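Local coordinates for acyl-CoA synthetase (AMP-forming)/AMP-acid ligase II-like protein (Dyadobacter fermentans, PDB 4GS5) that probably joins carboxylic acids, perhaps medium-chain fatty acids, to coenzyme A through an acyl-adenylate, as other AMP-forming ligases do, at residues V127-P131 with M132-S136; H162-A165 with M166-S169. All coordinates share one frame; numbering follows the deposited sequence. Where two conformers were deposited one is given.

Contact 1 covers the turn from strand 126-129 into helix 131-139; contact 2 runs along helix 162-169, which follows strand 153-155. Their centres are about 12 Å apart, and the two helices touch directly. L134 CD2 of contact 1 lies 3.8 Å from I168 CG1 of contact 2, and L164 CD2 approaches P131 O to 3.5 Å, so L164 and I168 meet the first helix about one turn apart. Both contacts fall within the AMP-binding family region, and strands 126-129, 153-155 and 175-180 run parallel beside one another there. Contact 1 holds a 1,2-ethanediol, probably from the crystallisation liquor, at its helix start; no substrate is bound at either contact.

Contact 1: residues V127-P131 with M132-S136; sequences VAMVP and MQLQS. With EDO (1,2-ethanediol), chain B.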
loop_
_atom_site.group_PDB
_atom_site.type_symbol
_atom_site.label_atom_id
_atom_site.label_comp_id
_atom_site.label_asym_id
_atom_site.label_seq_id
_atom_site.Cartn_x
_atom_site.Cartn_y
_atom_site.Cartn_z
ATOM N N VAL A 127 17.329 -7.778 0.082
ATOM C CA VAL A 127 17.068 -6.901 -1.053
ATOM C C VAL A 127 15.692 -6.282 -0.917
ATOM O O VAL A 127 14.744 -6.966 -0.499
ATOM C CB VAL A 127 17.155 -7.649 -2.386
ATOM C CG1 VAL A 127 16.162 -8.801 -2.410
ATOM C CG2 VAL A 127 16.908 -6.681 -3.562
ATOM N N ALA A 128 15.571 -4.997 -1.261
ATOM C CA ALA A 128 14.241 -4.384 -1.330
ATOM C C ALA A 128 13.916 -4.165 -2.793
ATOM O O ALA A 128 14.775 -3.744 -3.562
ATOM C CB ALA A 128 14.195 -3.072 -0.562
HETATM N N MSE A 129 12.690 -4.467 -3.197
HETATM C CA MSE A 129 12.341 -4.319 -4.594
HETATM C C MSE A 129 10.845 -4.147 -4.757
HETATM O O MSE A 129 10.103 -4.216 -3.778
HETATM C CB MSE A 129 12.868 -5.510 -5.407
HETATM C CG MSE A 129 12.230 -6.849 -5.096
HETATM SE SE MSE A 129 13.058 -8.315 -6.144
HETATM C CE MSE A 129 14.902 -8.068 -5.630
ATOM N N VAL A 130 10.405 -3.860 -5.981
ATOM C CA VAL A 130 8.976 -3.781 -6.245
ATOM C C VAL A 130 8.524 -5.147 -6.726
ATOM O O VAL A 130 9.344 -5.946 -7.177
ATOM C CB VAL A 130 8.579 -2.671 -7.260
ATOM C CG1 VAL A 130 8.939 -1.290 -6.702
ATOM C CG2 VAL A 130 9.220 -2.910 -8.627
ATOM N N PRO A 131 7.224 -5.437 -6.591
ATOM C CA PRO A 131 6.687 -6.766 -6.897
ATOM C C PRO A 131 6.998 -7.215 -8.320
ATOM O O PRO A 131 7.307 -8.389 -8.533
ATOM C CB PRO A 131 5.170 -6.573 -6.732
ATOM C CG PRO A 131 5.067 -5.515 -5.665
ATOM C CD PRO A 131 6.219 -4.564 -5.959
HETATM N N MSE A 132 6.916 -6.296 -9.284
HETATM C CA MSE A 132 7.227 -6.643 -10.654
HETATM C C MSE A 132 8.668 -7.127 -10.817
HETATM O O MSE A 132 8.965 -7.956 -11.683
HETATM C CB MSE A 132 6.987 -5.452 -11.576
HETATM C CG MSE A 132 6.715 -5.871 -12.975
HETATM SE SE MSE A 132 5.987 -4.418 -14.012
HETATM C CE MSE A 132 4.093 -4.586 -13.583
ATOM N N GLN A 133 9.571 -6.598 -10.006
ATOM C CA GLN A 133 10.956 -7.064 -10.080
ATOM C C GLN A 133 11.091 -8.512 -9.633
ATOM O O GLN A 133 11.866 -9.280 -10.211
ATOM C CB GLN A 133 11.902 -6.163 -9.291
ATOM C CG GLN A 133 12.216 -4.849 -10.017
ATOM C CD GLN A 133 13.012 -3.903 -9.146
ATOM O OE1 GLN A 133 12.674 -3.685 -7.984
ATOM N NE2 GLN A 133 14.081 -3.343 -9.697
ATOM N N LEU A 134 10.340 -8.898 -8.601
ATOM C CA LEU A 134 10.423 -10.277 -8.141
ATOM C C LEU A 134 9.758 -11.198 -9.155
ATOM O O LEU A 134 10.217 -12.307 -9.413
ATOM C CB LEU A 134 9.760 -10.444 -6.774
ATOM C CG LEU A 134 9.750 -11.859 -6.201
ATOM C CD1 LEU A 134 11.179 -12.381 -6.092
ATOM C CD2 LEU A 134 9.055 -11.854 -4.835
ATOM N N GLN A 135 8.661 -10.747 -9.738
ATOM C CA GLN A 135 7.961 -11.562 -10.723
ATOM C C GLN A 135 8.849 -11.784 -11.944
ATOM O O GLN A 135 8.813 -12.848 -12.557
ATOM C CB GLN A 135 6.639 -10.909 -11.133
ATOM C CG GLN A 135 5.617 -11.885 -11.743
ATOM C CD GLN A 135 5.757 -12.040 -13.245
ATOM O OE1 GLN A 135 6.463 -11.275 -13.899
ATOM N NE2 GLN A 135 5.062 -13.029 -13.805
ATOM N N SER A 136 9.640 -10.764 -12.297
ATOM C CA SER A 136 10.525 -10.834 -13.468
ATOM C C SER A 136 11.615 -11.866 -13.241
ATOM O O SER A 136 11.926 -12.657 -14.122
ATOM C CB SER A 136 11.192 -9.483 -13.751
ATOM O OG SER A 136 10.317 -8.596 -14.420
HETATM C C1 EDO B . 3.152 -3.735 -9.401
HETATM O O1 EDO B . 3.171 -4.999 -10.074
HETATM C C2 EDO B . 4.368 -3.579 -8.486
HETATM O O2 EDO B . 5.599 -3.525 -9.220
#
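Q133 folds back over V130 at the start of helix 131-139. Its CB rests against V130 O at 3.3 Å and also faces M129 SE, at 4.0 Å. CG, turned beside the backbone N (chi1 -77°), passes V130 CG2 at 3.8 Å, and CD crosses the same methyl. The extended chain then delivers OE1 to V130 N, an almost straight bond of 3.0 Å (N-H...O 166°) with the donor in the carbonyl plane; OE1 also sits 3.2 Å from M129 CB. V130 holds the N-cap position but has no polar side chain to give a bond back, so this is not the reciprocal capping box. NE2 is held by T112 O and C84 O, which fixes the rotation of the amide. Q133 N and L134 N each make a weak bond to V130 O, whereas Q135 N binds P131 O at 3.0 Å. The ethanediol O2 accepts the first-turn N-H of M132 at 3.1 Å. M129 bends at chi3 and lays SE against L134. Strand 126-129 pairs with strand 153-155, on whose V153 and L155 M129 packs, while helix 131-139 leans on helix 162-169.

Contact 2: residues H162-A165 with M166-S169; sequences HALA and MQIS
H162 O takes the N-H of M166 at 2.9 Å, nearly straight (N-H...O 159°) and tilted a little from the carbonyl plane. The M166 side chain stays on that residue: its CG is 3.4 Å from H162 O and hangs over one face of the H162 imidazole, 4.2 Å from the centroid and 16° off the ring normal, a CH-pi contact displaced toward the rim. The ring gets there with CG anti to the backbone N (chi1 -167°). Bends at chi2 and chi3 carry M166 SE past the ring obliquely and bring CE beside NE2, too close for that tip position to be trusted in detail. A turn further on, S169 N donates to A165 O at 3.0 Å. On the buried side, I168 N binds L164 O, and I168 CD1 reaches L164 CG at 3.8 Å, while I168 CG1 lies against L164 O. Q167 N bonds A163 O at 3.2 Å; its side chain runs back along the helix, CG at 3.7 Å from A163 O and OE1 near L164 CD1. Cutting Q167 back to an alanine removes everything past CB and would probably leave A163 O and the flank of L164 less covered, with L138 of helix 131-139 losing a neighbour. The preceding residue N161 binds L164 N through OD1, fastening the first turn, and N194 ND2 binds I168 O. The four backbone bonds, M166 to H162, Q167 to A163, I168 to L164 and S169 to A165, are the i to i+4 ladder of an alpha helix with one outward and one inward face, here the crossover helix between parallel strands 153-155 and 175-180 in the alpha/beta part of an AMP-binding enzyme.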
loop_
_atom_site.group_PDB
_atom_site.type_symbol
_atom_site.label_atom_id
_atom_site.label_comp_id
_atom_site.label_asym_id
_atom_site.label_seq_id
_atom_site.Cartn_x
_atom_site.Cartn_y
_atom_site.Cartn_z
ATOM N N HIS A 162 -2.639 -11.909 -7.109
ATOM C CA HIS A 162 -2.883 -13.296 -6.714
ATOM C C HIS A 162 -1.843 -14.287 -7.245
ATOM O O HIS A 162 -1.326 -15.110 -6.485
ATOM C CB HIS A 162 -4.291 -13.735 -7.112
ATOM C CG HIS A 162 -4.722 -15.023 -6.478
ATOM N ND1 HIS A 162 -5.060 -16.140 -7.216
ATOM C CD2 HIS A 162 -4.866 -15.371 -5.179
ATOM C CE1 HIS A 162 -5.402 -17.117 -6.395
ATOM N NE2 HIS A 162 -5.295 -16.679 -5.154
ATOM N N ALA A 163 -1.533 -14.210 -8.536
ATOM C CA ALA A 163 -0.517 -15.091 -9.123
ATOM C C ALA A 163 0.880 -14.935 -8.502
ATOM O O ALA A 163 1.583 -15.923 -8.278
ATOM C CB ALA A 163 -0.462 -14.918 -10.652
ATOM N N LEU A 164 1.296 -13.707 -8.207
ATOM C CA LEU A 164 2.597 -13.526 -7.594
ATOM C C LEU A 164 2.532 -13.976 -6.123
ATOM O O LEU A 164 3.473 -14.566 -5.601
ATOM C CB LEU A 164 3.093 -12.072 -7.739
ATOM C CG LEU A 164 4.373 -11.732 -6.985
ATOM C CD1 LEU A 164 5.542 -12.558 -7.490
ATOM C CD2 LEU A 164 4.729 -10.220 -7.029
ATOM N N ALA A 165 1.407 -13.729 -5.468
ATOM C CA ALA A 165 1.245 -14.192 -4.092
ATOM C C ALA A 165 1.369 -15.729 -4.002
ATOM O O ALA A 165 2.031 -16.262 -3.104
ATOM C CB ALA A 165 -0.087 -13.722 -3.522
HETATM N N MSE A 166 0.758 -16.435 -4.942
HETATM C CA MSE A 166 0.868 -17.899 -4.983
HETATM C C MSE A 166 2.304 -18.391 -5.192
HETATM O O MSE A 166 2.716 -19.383 -4.583
HETATM C CB MSE A 166 -0.051 -18.494 -6.057
HETATM C CG MSE A 166 -1.538 -18.391 -5.737
HETATM SE SE MSE A 166 -2.098 -19.600 -4.323
HETATM C CE MSE A 166 -3.408 -18.469 -3.428
ATOM N N GLN A 167 3.053 -17.714 -6.057
ATOM C CA GLN A 167 4.478 -18.008 -6.272
ATOM C C GLN A 167 5.347 -17.760 -5.036
ATOM O O GLN A 167 6.254 -18.542 -4.727
ATOM C CB GLN A 167 5.036 -17.161 -7.421
ATOM C CG GLN A 167 4.749 -17.716 -8.812
ATOM C CD GLN A 167 5.288 -16.815 -9.916
ATOM O OE1 GLN A 167 4.823 -15.691 -10.098
ATOM N NE2 GLN A 167 6.271 -17.309 -10.654
ATOM N N ILE A 168 5.083 -16.654 -4.349
ATOM C CA ILE A 168 5.827 -16.304 -3.150
ATOM C C ILE A 168 5.579 -17.322 -2.042
ATOM O O ILE A 168 6.506 -17.678 -1.317
ATOM C CB ILE A 168 5.490 -14.892 -2.674
ATOM C CG1 ILE A 168 6.108 -13.866 -3.630
ATOM C CG2 ILE A 168 6.003 -14.672 -1.253
ATOM C CD1 ILE A 168 5.565 -12.465 -3.472
ATOM N N SER A 169 4.340 -17.812 -1.939
ATOM C CA SER A 169 3.977 -18.812 -0.937
ATOM C C SER A 169 4.823 -20.064 -1.042
ATOM O O SER A 169 5.003 -20.780 -0.063
ATOM C CB SER A 169 2.509 -19.230 -1.071
ATOM O OG SER A 169 1.654 -18.188 -0.650
#